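PDB 3FG2: putative rubredoxin reductase from Rhodopseudomonas palustris, which probably uses FAD to pass electrons from NADH to a ferredoxin that serves the cytochrome CYP199A2. Local coordinates for residues A[10-15]-A[294-299]; A[19-22]-A[28-31]; A[269-274]-A[304-309]; A[277-282]-A[286-291]. All blocks are in the same frame, centred on the assembly; numbering follows the deposited sequence.

Contact 1 of 4, residues A[10-15]-A[294-299]; sequences GHAGFQ and QNATDQ. With FAD (flavin-adenine dinucleotide), chain B.
A296 meets helix 11-22 through its methyl group. Its CB lies 3.8 Å from CB of A12 and 3.9 Å from CB of H11. The same methyl reaches the cofactor, with CB 3.6 Å from O5' of FAD. One turn further on, the CG methylene of Q15 packs over the backbone of T297, 3.8 Å from T297 O. CG2 of T297 touches the same methylene. No hydrogen bond joins the two segments, and the segments run nearly parallel, with an angle of 24° between them. The start of helix 11-22 is the phosphate-binding turn of a Rossmann-type fold, consistent with a GxGxxG sequence that includes G10 and G13. G10 is the N-cap. The amide of A12 gives a hydrogen bond of 2.6 Å to O1P of FAD, and H11 N makes a weak one to O2A. The helix dipole probably helps to offset the diphosphate charge. CG of H11 lies beside its backbone N (chi1 -78°), which carries ND1 to 3.2 Å from FAD O4'; either atom could be the donor. F61 stacks edge-to-face with the H11 ring. T297 OG1 is hydrogen-bonded to V293 O, and V293 N in turn binds FAD.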
loop_
_atom_site.group_PDB
_atom_site.type_symbol
_atom_site.label_atom_id
_atom_site.label_comp_id
_atom_site.label_asym_id
_atom_site.label_seq_id
_atom_site.Cartn_x
_atom_site.Cartn_y
_atom_site.Cartn_z
ATOM N N GLY A 10 6.708 10.422 -0.970
ATOM C CA GLY A 10 5.370 9.859 -0.959
ATOM C C GLY A 10 4.881 9.978 0.475
ATOM O O GLY A 10 5.321 10.880 1.194
ATOM N N HIS A 11 4.006 9.080 0.918
ATOM C CA HIS A 11 3.515 9.164 2.287
ATOM C C HIS A 11 4.616 9.244 3.341
ATOM O O HIS A 11 4.671 10.205 4.098
ATOM C CB HIS A 11 2.577 8.000 2.606
ATOM C CG HIS A 11 1.199 8.175 2.049
ATOM N ND1 HIS A 11 0.865 7.819 0.761
ATOM C CD2 HIS A 11 0.083 8.725 2.588
ATOM C CE1 HIS A 11 -0.396 8.141 0.527
ATOM N NE2 HIS A 11 -0.893 8.695 1.619
ATOM N N ALA A 12 5.492 8.248 3.392
ATOM C CA ALA A 12 6.574 8.240 4.379
ATOM C C ALA A 12 7.551 9.423 4.258
ATOM O O ALA A 12 7.921 10.040 5.263
ATOM C CB ALA A 12 7.342 6.920 4.299
ATOM N N GLY A 13 7.973 9.728 3.033
ATOM C CA GLY A 13 8.902 10.823 2.827
ATOM C C GLY A 13 8.349 12.149 3.311
ATOM O O GLY A 13 9.021 12.899 4.023
ATOM N N PHE A 14 7.116 12.439 2.917
ATOM C CA PHE A 14 6.458 13.674 3.311
ATOM C C PHE A 14 6.243 13.741 4.825
ATOM O O PHE A 14 6.496 14.771 5.452
ATOM C CB PHE A 14 5.109 13.790 2.598
ATOM C CG PHE A 14 4.236 14.885 3.132
ATOM C CD1 PHE A 14 4.516 16.213 2.854
ATOM C CD2 PHE A 14 3.137 14.582 3.934
ATOM C CE1 PHE A 14 3.712 17.233 3.367
ATOM C CE2 PHE A 14 2.326 15.592 4.453
ATOM C CZ PHE A 14 2.614 16.920 4.169
ATOM N N GLN A 15 5.779 12.638 5.406
ATOM C CA GLN A 15 5.515 12.584 6.841
ATOM C C GLN A 15 6.748 12.768 7.717
ATOM O O GLN A 15 6.686 13.457 8.735
ATOM C CB GLN A 15 4.827 11.268 7.206
ATOM C CG GLN A 15 4.330 11.224 8.642
ATOM C CD GLN A 15 3.317 12.317 8.941
ATOM O OE1 GLN A 15 3.498 13.119 9.866
ATOM N NE2 GLN A 15 2.240 12.357 8.157
ATOM N N GLN A 294 -0.633 3.661 7.250
ATOM C CA GLN A 294 -0.374 3.586 8.679
ATOM C C GLN A 294 1.107 3.328 8.911
ATOM O O GLN A 294 1.765 4.041 9.665
ATOM C CB GLN A 294 -1.219 2.467 9.297
ATOM C CG GLN A 294 -0.801 2.029 10.692
ATOM C CD GLN A 294 0.365 1.057 10.667
ATOM O OE1 GLN A 294 0.372 0.105 9.892
ATOM N NE2 GLN A 294 1.347 1.286 11.524
ATOM N N ASN A 295 1.628 2.307 8.241
ATOM C CA ASN A 295 3.029 1.952 8.382
ATOM C C ASN A 295 3.975 3.068 7.955
ATOM O O ASN A 295 4.963 3.348 8.631
ATOM C CB ASN A 295 3.324 0.693 7.575
ATOM C CG ASN A 295 4.764 0.265 7.689
ATOM O OD1 ASN A 295 5.539 0.380 6.734
ATOM N ND2 ASN A 295 5.141 -0.219 8.867
ATOM N N ALA A 296 3.677 3.701 6.827
ATOM C CA ALA A 296 4.515 4.779 6.324
ATOM C C ALA A 296 4.520 5.932 7.317
ATOM O O ALA A 296 5.564 6.500 7.642
ATOM C CB ALA A 296 3.992 5.261 4.963
ATOM N N THR A 297 3.331 6.256 7.800
ATOM C CA THR A 297 3.140 7.345 8.737
ATOM C C THR A 297 3.784 7.104 10.099
ATOM O O THR A 297 4.587 7.915 10.557
ATOM C CB THR A 297 1.631 7.614 8.912
ATOM O OG1 THR A 297 1.086 8.048 7.658
ATOM C CG2 THR A 297 1.382 8.669 9.967
ATOM N N ASP A 298 3.443 5.995 10.748
ATOM C CA ASP A 298 3.998 5.708 12.064
ATOM C C ASP A 298 5.507 5.536 12.011
ATOM O O ASP A 298 6.223 5.954 12.923
ATOM C CB ASP A 298 3.362 4.455 12.672
ATOM C CG ASP A 298 1.872 4.609 12.907
ATOM O OD1 ASP A 298 1.391 5.757 13.076
ATOM O OD2 ASP A 298 1.182 3.567 12.934
ATOM N N GLN A 299 6.001 4.923 10.945
ATOM C CA GLN A 299 7.435 4.736 10.831
ATOM C C GLN A 299 8.113 6.094 10.699
ATOM O O GLN A 299 9.180 6.324 11.281
ATOM C CB GLN A 299 7.765 3.836 9.642
ATOM C CG GLN A 299 7.901 2.370 10.023
ATOM C CD GLN A 299 8.379 1.514 8.875
ATOM O OE1 GLN A 299 9.181 1.957 8.049
ATOM N NE2 GLN A 299 7.906 0.274 8.823
HETATM P PA FAD B . 5.170 5.825 -1.756
HETATM O O1A FAD B . 5.088 4.874 -2.895
HETATM O O2A FAD B . 4.105 6.579 -1.394
HETATM O O5B FAD B . 6.157 6.848 -2.343
HETATM C C5B FAD B . 7.493 6.521 -2.842
HETATM C C4B FAD B . 7.943 7.798 -3.584
HETATM O O4B FAD B . 9.413 7.724 -3.720
HETATM C C3B FAD B . 7.403 7.963 -5.017
HETATM O O3B FAD B . 6.882 9.213 -5.345
HETATM C C2B FAD B . 8.560 7.473 -5.842
HETATM O O2B FAD B . 8.510 7.885 -7.173
HETATM C C1B FAD B . 9.709 8.096 -5.106
HETATM N N9A FAD B . 11.039 7.524 -5.325
HETATM C C8A FAD B . 11.351 6.202 -5.516
HETATM N N7A FAD B . 12.650 5.998 -5.696
HETATM C C5A FAD B . 13.219 7.235 -5.619
HETATM C C6A FAD B . 14.625 7.684 -5.739
HETATM N N6A FAD B . 15.643 6.885 -5.959
HETATM N N1A FAD B . 14.812 9.045 -5.599
HETATM C C2A FAD B . 13.776 9.918 -5.366
HETATM N N3A FAD B . 12.467 9.590 -5.245
HETATM C C4A FAD B . 12.237 8.233 -5.380
HETATM N N1 FAD B . -2.740 1.952 1.936
HETATM C C2 FAD B . -3.704 2.011 2.854
HETATM O O2 FAD B . -3.467 1.870 4.016
HETATM N N3 FAD B . -5.074 2.249 2.503
HETATM C C4 FAD B . -5.462 2.436 1.188
HETATM O O4 FAD B . -6.634 2.642 0.929
HETATM C C4X FAD B . -4.413 2.378 0.174
HETATM N N5 FAD B . -4.730 2.562 -1.131
HETATM C C5X FAD B . -3.713 2.511 -2.067
HETATM C C6 FAD B . -4.063 2.720 -3.430
HETATM C C7 FAD B . -3.116 2.695 -4.434
HETATM C C7M FAD B . -3.541 2.925 -5.871
HETATM C C8 FAD B . -1.709 2.445 -4.101
HETATM C C8M FAD B . -0.617 2.406 -5.148
HETATM C C9 FAD B . -1.350 2.231 -2.754
HETATM C C9A FAD B . -2.335 2.264 -1.737
HETATM N N10 FAD B . -2.034 2.068 -0.324
HETATM C C10 FAD B . -3.026 2.124 0.614
HETATM C "C1'" FAD B . -0.617 1.821 0.039
HETATM C "C2'" FAD B . 0.101 3.164 0.374
HETATM O "O2'" FAD B . -0.052 4.032 -0.728
HETATM C "C3'" FAD B . 1.560 2.858 0.643
HETATM O "O3'" FAD B . 1.666 2.002 1.774
HETATM C "C4'" FAD B . 2.317 4.147 0.909
HETATM O "O4'" FAD B . 2.215 5.041 -0.231
HETATM C "C5'" FAD B . 3.765 3.809 1.164
HETATM O "O5'" FAD B . 4.525 5.173 1.392
HETATM P P FAD B . 5.944 5.314 0.920
HETATM O O1P FAD B . 6.287 6.762 1.370
HETATM O O2P FAD B . 6.808 4.328 1.396
HETATM O O3P FAD B . 6.006 5.227 -0.542
#

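Contact 2 of 4, residues A[19-22]-A[28-31]; sequences SLRQ and RIAL
R21 folds back toward I29 through two torsions. Its CG lies beside the backbone N (chi1 -79°), and the chain bends again at chi2 (-50°). This swings the guanidinium over the end of the I29 side chain. I29 comes from the opposite direction with an extended chain. Its CD1 sits 3.2 Å above one face of the guanidinium plane, offset toward the rim. The closest pair is I29 CD1 with R21 NH1, at 3.3 Å. CG1 follows behind, 3.6 Å from the same nitrogen. The contact is therefore a methyl laid on a flat charged group, with no hydrogen bond between the segments. L20 meets the same methyl from the helix, with its CB 3.8 Å from I29 CD1. L20 CG and CD2 each lie 3.9 Å from that methyl. I29 CD1 is thus held between an aliphatic side chain and a guanidinium.

The polar end of R21 is tied down by backbone carbonyls. NE bonds to Q70 O, NH2 to A71 O and NH1 to G27 O. These three bonds fix the rotation of the plane that I29 touches. R28 turns away from the helix and forms a salt bridge with E73.

The pair closes the beta-alpha-beta unit made by strand 4-7, helix 11-22 and strand 29-32. Strand 29-32 lies between strands 4-7 and 72-75 in the parallel sheet. L20 also packs on V4 of strand 4-7 and on A304 of helix 293-306.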
loop_
_atom_site.group_PDB
_atom_site.type_symbol
_atom_site.label_atom_id
_atom_site.label_comp_id
_atom_site.label_asym_id
_atom_site.label_seq_id
_atom_site.Cartn_x
_atom_site.Cartn_y
_atom_site.Cartn_z
ATOM N N SER A 19 6.963 15.651 10.359
ATOM C CA SER A 19 7.139 15.281 11.757
ATOM C C SER A 19 8.470 15.768 12.302
ATOM O O SER A 19 8.607 16.033 13.500
ATOM C CB SER A 19 7.046 13.765 11.925
ATOM O OG SER A 19 5.731 13.314 11.660
ATOM N N LEU A 20 9.451 15.879 11.417
ATOM C CA LEU A 20 10.771 16.337 11.812
ATOM C C LEU A 20 10.648 17.796 12.263
ATOM O O LEU A 20 11.166 18.181 13.316
ATOM C CB LEU A 20 11.722 16.204 10.624
ATOM C CG LEU A 20 13.184 15.789 10.812
ATOM C CD1 LEU A 20 13.350 14.805 11.965
ATOM C CD2 LEU A 20 13.662 15.172 9.490
ATOM N N ARG A 21 9.940 18.596 11.471
ATOM C CA ARG A 21 9.743 20.004 11.798
ATOM C C ARG A 21 8.889 20.182 13.047
ATOM O O ARG A 21 9.226 20.977 13.927
ATOM C CB ARG A 21 9.097 20.755 10.626
ATOM C CG ARG A 21 10.066 21.135 9.508
ATOM C CD ARG A 21 11.315 21.842 10.054
ATOM N NE ARG A 21 12.135 22.411 8.988
ATOM C CZ ARG A 21 13.462 22.381 8.975
ATOM N NH1 ARG A 21 14.118 21.809 9.974
ATOM N NH2 ARG A 21 14.133 22.908 7.960
ATOM N N GLN A 22 7.781 19.454 13.125
ATOM C CA GLN A 22 6.917 19.558 14.294
ATOM C C GLN A 22 7.739 19.361 15.557
ATOM O O GLN A 22 7.511 20.030 16.558
ATOM C CB GLN A 22 5.797 18.516 14.239
ATOM C CG GLN A 22 4.723 18.825 13.206
ATOM C CD GLN A 22 3.630 17.781 13.191
ATOM O OE1 GLN A 22 2.999 17.513 14.211
ATOM N NE2 GLN A 22 3.399 17.183 12.030
ATOM N N ARG A 28 18.840 21.291 8.367
ATOM C CA ARG A 28 18.233 21.477 7.050
ATOM C C ARG A 28 17.480 20.208 6.656
ATOM O O ARG A 28 17.863 19.106 7.046
ATOM C CB ARG A 28 19.332 21.761 6.023
ATOM C CG ARG A 28 18.865 21.916 4.588
ATOM C CD ARG A 28 20.056 21.823 3.639
ATOM N NE ARG A 28 19.696 22.089 2.248
ATOM C CZ ARG A 28 20.509 21.881 1.214
ATOM N NH1 ARG A 28 21.729 21.399 1.409
ATOM N NH2 ARG A 28 20.104 22.160 -0.016
ATOM N N ILE A 29 16.412 20.366 5.881
ATOM C CA ILE A 29 15.615 19.221 5.439
ATOM C C ILE A 29 15.308 19.285 3.948
ATOM O O ILE A 29 14.523 20.125 3.497
ATOM C CB ILE A 29 14.276 19.132 6.207
ATOM C CG1 ILE A 29 14.544 19.007 7.710
ATOM C CG2 ILE A 29 13.468 17.939 5.700
ATOM C CD1 ILE A 29 13.288 18.959 8.562
ATOM N N ALA A 30 15.926 18.383 3.190
ATOM C CA ALA A 30 15.732 18.325 1.744
ATOM C C ALA A 30 14.915 17.094 1.366
ATOM O O ALA A 30 15.272 15.967 1.712
ATOM C CB ALA A 30 17.087 18.297 1.038
ATOM N N LEU A 31 13.822 17.318 0.647
ATOM C CA LEU A 31 12.936 16.235 0.238
ATOM C C LEU A 31 13.056 15.981 -1.263
ATOM O O LEU A 31 12.496 16.721 -2.064
ATOM C CB LEU A 31 11.486 16.605 0.569
ATOM C CG LEU A 31 10.526 15.553 1.135
ATOM C CD1 LEU A 31 9.092 16.019 0.881
ATOM C CD2 LEU A 31 10.762 14.199 0.484
#

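Contact 3 of 4, residues A[269-274]-A[304-309]; sequences HISAIG and AARLTG
R306 reaches S271 with its guanidinium, at the end of a chain that is long and straight for most of its length. From CB, CG stands opposite the backbone N (chi1 -164°), and CD continues the extended line. The chain bends at chi3 (75°), about the CG-CD bond. Beyond the bend, CZ comes within 3.3 Å of S271 OG. NH2 gives the main hydrogen bond to S271 OG, at 2.6 Å with an N-H...O angle of 165°. The hydroxyl oxygen lies almost in the guanidinium plane, so it is met at the edge. NH1 adds a weak, bent bond to the same oxygen, at 3.2 Å. One serine oxygen thus takes both terminal nitrogens. S271 CB lies at the same edge, 3.9 Å from NH2. NH1 also makes a weak hydrogen bond to Q262 O, and L264 packs against both side chains.

S271 belongs to strand 270-272, an outermost strand of the five-stranded parallel sheet, next to strand 101-104. R306 ends helix 293-306, and a type I turn runs from it to G309. The arrangement is a polar helix-to-strand link at the edge of a Rossmann-type domain, with the S271 side chain about 12 Å from FAD.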
loop_
_atom_site.group_PDB
_atom_site.type_symbol
_atom_site.label_atom_id
_atom_site.label_comp_id
_atom_site.label_asym_id
_atom_site.label_seq_id
_atom_site.Cartn_x
_atom_site.Cartn_y
_atom_site.Cartn_z
ATOM N N HIS A 269 23.305 7.075 10.141
ATOM C CA HIS A 269 23.300 8.210 9.208
ATOM C C HIS A 269 22.336 7.847 8.085
ATOM O O HIS A 269 22.027 8.682 7.240
ATOM C CB HIS A 269 24.668 8.484 8.563
ATOM C CG HIS A 269 25.780 8.724 9.535
ATOM N ND1 HIS A 269 27.096 8.836 9.138
ATOM C CD2 HIS A 269 25.783 8.845 10.885
ATOM C CE1 HIS A 269 27.861 9.013 10.201
ATOM N NE2 HIS A 269 27.089 9.022 11.273
ATOM N N ILE A 270 21.879 6.596 8.067
ATOM C CA ILE A 270 20.947 6.153 7.035
ATOM C C ILE A 270 19.797 5.288 7.554
ATOM O O ILE A 270 20.003 4.173 8.056
ATOM C CB ILE A 270 21.672 5.371 5.916
ATOM C CG1 ILE A 270 22.723 6.264 5.253
ATOM C CG2 ILE A 270 20.663 4.915 4.861
ATOM C CD1 ILE A 270 23.393 5.643 4.034
ATOM N N SER A 271 18.582 5.807 7.418
ATOM C CA SER A 271 17.379 5.091 7.843
ATOM C C SER A 271 16.511 4.750 6.638
ATOM O O SER A 271 16.638 5.361 5.573
ATOM C CB SER A 271 16.551 5.947 8.806
ATOM O OG SER A 271 17.201 6.093 10.049
ATOM N N ALA A 272 15.628 3.774 6.813
ATOM C CA ALA A 272 14.703 3.374 5.751
ATOM C C ALA A 272 13.315 3.275 6.372
ATOM O O ALA A 272 13.152 2.683 7.438
ATOM C CB ALA A 272 15.114 2.035 5.159
ATOM N N ILE A 273 12.321 3.861 5.710
ATOM C CA ILE A 273 10.953 3.847 6.213
ATOM C C ILE A 273 9.929 3.626 5.097
ATOM O O ILE A 273 10.189 3.922 3.923
ATOM C CB ILE A 273 10.596 5.188 6.896
ATOM C CG1 ILE A 273 10.785 6.335 5.900
ATOM C CG2 ILE A 273 11.452 5.401 8.133
ATOM C CD1 ILE A 273 10.339 7.672 6.420
ATOM N N GLY A 274 8.759 3.113 5.480
ATOM C CA GLY A 274 7.698 2.889 4.517
ATOM C C GLY A 274 7.721 1.564 3.783
ATOM O O GLY A 274 8.275 0.578 4.254
ATOM N N ALA A 304 11.462 10.524 12.998
ATOM C CA ALA A 304 11.478 11.936 13.352
ATOM C C ALA A 304 11.732 12.075 14.848
ATOM O O ALA A 304 12.475 12.955 15.283
ATOM C CB ALA A 304 10.158 12.581 12.990
ATOM N N ALA A 305 11.117 11.196 15.632
ATOM C CA ALA A 305 11.274 11.230 17.077
ATOM C C ALA A 305 12.705 10.898 17.471
ATOM O O ALA A 305 13.251 11.471 18.417
ATOM C CB ALA A 305 10.312 10.250 17.729
ATOM N N ARG A 306 13.314 9.975 16.736
ATOM C CA ARG A 306 14.685 9.569 17.023
ATOM C C ARG A 306 15.675 10.682 16.692
ATOM O O ARG A 306 16.463 11.101 17.536
ATOM C CB ARG A 306 15.046 8.321 16.216
ATOM C CG ARG A 306 16.293 7.597 16.708
ATOM C CD ARG A 306 16.691 6.504 15.736
ATOM N NE ARG A 306 17.297 7.085 14.545
ATOM C CZ ARG A 306 17.085 6.664 13.307
ATOM N NH1 ARG A 306 16.267 5.646 13.075
ATOM N NH2 ARG A 306 17.700 7.267 12.300
ATOM N N LEU A 307 15.625 11.164 15.457
ATOM C CA LEU A 307 16.534 12.211 15.012
ATOM C C LEU A 307 16.415 13.498 15.820
ATOM O O LEU A 307 17.137 14.463 15.552
ATOM C CB LEU A 307 16.301 12.513 13.530
ATOM C CG LEU A 307 16.468 11.337 12.566
ATOM C CD1 LEU A 307 16.191 11.793 11.139
ATOM C CD2 LEU A 307 17.874 10.781 12.684
ATOM N N THR A 308 15.510 13.522 16.798
ATOM C CA THR A 308 15.332 14.712 17.622
ATOM C C THR A 308 15.418 14.442 19.114
ATOM O O THR A 308 15.098 15.325 19.909
ATOM C CB THR A 308 13.974 15.424 17.366
ATOM O OG1 THR A 308 12.898 14.611 17.852
ATOM C CG2 THR A 308 13.783 15.708 15.884
ATOM N N GLY A 309 15.831 13.243 19.514
ATOM C CA GLY A 309 15.926 12.994 20.940
ATOM C C GLY A 309 15.604 11.616 21.481
ATOM O O GLY A 309 16.505 10.916 21.947
#

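Contact 4 of 4, residues A[277-282]-A[286-291]; sequences ALFESV and ETMRVE
F279 and M288 form an antiparallel hydrogen-bonded pair of a beta hairpin, and E280 and T287 form the next, non-hydrogen-bonded pair toward the turn. M288 N bonds to F279 O at 2.9 Å, in the carbonyl plane, while the return bond from F279 N is weak. S281 N bonds to E286 O at 2.9 Å, but from above the carbonyl plane.

The side chains of F279 and M288 lie side by side and point the same way. Both have CG between the backbone N and the carbonyl carbon (chi1 68° and 61°). This brings F279 CZ to 3.7 Å from M288 CG. M288 CE is 3.8 Å from the same CZ. The sulfur makes an oblique Met-aromatic contact, 5.2 Å from SD to the F279 ring centroid. V290 CG2 touches the ring at its edge. L278 sends CD2 across to T287, where it stops 3.5 Å from CB, a tight contact. Where the strands part, a water joins them. It accepts from V290 N and lies 2.9 Å from A277 O, to which it can donate. R289 lays its CG against A277 O and ends in a salt bridge from NH2 to E291 OE1; its NH1 bonds to D275 O.

Strand 277-281 is the middle strand of a small mixed sheet, between strands 257-259 and 286-288. N295 and Q299 of helix 293-306 cover F279, and Y314 meets its ring edge-to-face. L334 packs on M288.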
loop_
_atom_site.group_PDB
_atom_site.type_symbol
_atom_site.label_atom_id
_atom_site.label_comp_id
_atom_site.label_asym_id
_atom_site.label_seq_id
_atom_site.Cartn_x
_atom_site.Cartn_y
_atom_site.Cartn_z
ATOM N N ALA A 277 11.028 -0.428 3.442
ATOM C CA ALA A 277 11.711 -0.967 4.615
ATOM C C ALA A 277 11.302 -2.350 5.136
ATOM O O ALA A 277 10.117 -2.644 5.306
ATOM C CB ALA A 277 11.631 0.055 5.753
ATOM N N LEU A 278 12.315 -3.180 5.396
ATOM C CA LEU A 278 12.141 -4.531 5.934
ATOM C C LEU A 278 12.690 -4.414 7.363
ATOM O O LEU A 278 13.862 -4.701 7.627
ATOM C CB LEU A 278 12.980 -5.533 5.133
ATOM C CG LEU A 278 12.584 -7.013 5.165
ATOM C CD1 LEU A 278 13.698 -7.833 4.519
ATOM C CD2 LEU A 278 12.333 -7.484 6.597
ATOM N N PHE A 279 11.826 -3.986 8.276
ATOM C CA PHE A 279 12.205 -3.753 9.661
ATOM C C PHE A 279 12.047 -4.897 10.653
ATOM O O PHE A 279 11.307 -5.857 10.433
ATOM C CB PHE A 279 11.421 -2.555 10.188
ATOM C CG PHE A 279 9.950 -2.815 10.319
ATOM C CD1 PHE A 279 9.391 -3.110 11.559
ATOM C CD2 PHE A 279 9.124 -2.790 9.195
ATOM C CE1 PHE A 279 8.018 -3.376 11.680
ATOM C CE2 PHE A 279 7.760 -3.053 9.299
ATOM C CZ PHE A 279 7.201 -3.344 10.543
ATOM N N GLU A 280 12.749 -4.755 11.768
ATOM C CA GLU A 280 12.710 -5.721 12.847
ATOM C C GLU A 280 11.552 -5.298 13.747
ATOM O O GLU A 280 11.525 -4.165 14.218
ATOM C CB GLU A 280 14.033 -5.674 13.614
ATOM C CG GLU A 280 14.105 -6.622 14.800
ATOM C CD GLU A 280 15.408 -6.498 15.578
ATOM O OE1 GLU A 280 15.524 -7.162 16.633
ATOM O OE2 GLU A 280 16.311 -5.744 15.140
ATOM N N SER A 281 10.601 -6.198 13.975
ATOM C CA SER A 281 9.434 -5.905 14.815
ATOM C C SER A 281 9.482 -6.528 16.217
ATOM O O SER A 281 9.299 -7.740 16.373
ATOM C CB SER A 281 8.157 -6.373 14.107
ATOM O OG SER A 281 7.022 -6.256 14.953
ATOM N N VAL A 282 9.713 -5.698 17.233
ATOM C CA VAL A 282 9.764 -6.193 18.609
ATOM C C VAL A 282 8.457 -6.876 18.976
ATOM O O VAL A 282 8.453 -7.978 19.528
ATOM C CB VAL A 282 9.995 -5.057 19.649
ATOM C CG1 VAL A 282 11.448 -4.644 19.664
ATOM C CG2 VAL A 282 9.094 -3.866 19.330
ATOM N N GLU A 286 9.756 -10.617 14.536
ATOM C CA GLU A 286 10.177 -11.007 13.199
ATOM C C GLU A 286 10.391 -9.771 12.339
ATOM O O GLU A 286 9.930 -8.682 12.676
ATOM C CB GLU A 286 9.150 -11.948 12.548
ATOM C CG GLU A 286 7.697 -11.569 12.758
ATOM C CD GLU A 286 6.733 -12.575 12.134
ATOM O OE1 GLU A 286 7.022 -13.793 12.188
ATOM O OE2 GLU A 286 5.679 -12.151 11.605
ATOM N N THR A 287 11.123 -9.949 11.246
ATOM C CA THR A 287 11.403 -8.866 10.319
ATOM C C THR A 287 10.330 -8.911 9.243
ATOM O O THR A 287 10.027 -9.981 8.717
ATOM C CB THR A 287 12.773 -9.061 9.669
ATOM O OG1 THR A 287 12.778 -10.303 8.956
ATOM C CG2 THR A 287 13.858 -9.099 10.734
ATOM N N MET A 288 9.752 -7.760 8.916
ATOM C CA MET A 288 8.696 -7.710 7.908
ATOM C C MET A 288 8.664 -6.388 7.161
ATOM O O MET A 288 9.316 -5.422 7.551
ATOM C CB MET A 288 7.334 -7.934 8.571
ATOM C CG MET A 288 6.974 -6.873 9.615
ATOM S SD MET A 288 5.672 -7.381 10.779
ATOM C CE MET A 288 4.525 -6.077 10.577
ATOM N N ARG A 289 7.908 -6.366 6.069
ATOM C CA ARG A 289 7.735 -5.167 5.261
ATOM C C ARG A 289 6.226 -4.967 5.218
ATOM O O ARG A 289 5.494 -5.903 4.938
ATOM C CB ARG A 289 8.272 -5.375 3.839
ATOM C CG ARG A 289 8.290 -4.097 2.995
ATOM C CD ARG A 289 8.800 -4.349 1.586
ATOM N NE ARG A 289 7.835 -5.096 0.781
ATOM C CZ ARG A 289 6.808 -4.542 0.140
ATOM N NH1 ARG A 289 6.611 -3.228 0.205
ATOM N NH2 ARG A 289 5.971 -5.302 -0.558
ATOM N N VAL A 290 5.751 -3.765 5.507
ATOM C CA VAL A 290 4.316 -3.531 5.482
ATOM C C VAL A 290 3.945 -2.422 4.516
ATOM O O VAL A 290 4.572 -1.365 4.511
ATOM C CB VAL A 290 3.791 -3.177 6.886
ATOM C CG1 VAL A 290 2.308 -2.847 6.825
ATOM C CG2 VAL A 290 4.031 -4.347 7.830
ATOM N N GLU A 291 2.924 -2.672 3.694
ATOM C CA GLU A 291 2.460 -1.692 2.715
ATOM C C GLU A 291 1.163 -1.046 3.168
ATOM O O GLU A 291 0.086 -1.562 2.885
ATOM C CB GLU A 291 2.181 -2.337 1.358
ATOM C CG GLU A 291 3.309 -3.123 0.731
ATOM C CD GLU A 291 2.906 -3.709 -0.624
ATOM O OE1 GLU A 291 3.564 -4.675 -1.062
ATOM O OE2 GLU A 291 1.942 -3.202 -1.250
HETATM O O HOH W 1 7.510 -1.619 6.124
#

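Contact 1 is the buried one and carries the FAD hydrogen bonds of H11 and A12; contacts 3 and 4, partly buried like contact 2, each add a pocket residue, G274 and E291. Helix 11-22 serves contacts 1 and 2, and helix 293-306 serves contacts 1 and 3. Contacts 2 and 3 reach the same parallel sheet, and S19 and L20 of contact 2 touch A304 of contact 3. Q299 of contact 1 probably bonds to G274 N of contact 3 and also packs on F279 of contact 4. The chemistry changes with place. Small methyls allow close helix packing beside FAD. Contact 2 sets a methyl on a guanidinium, contact 3 rests on hydrogen bonds to one hydroxyl, and contact 4 relies on backbone pairing.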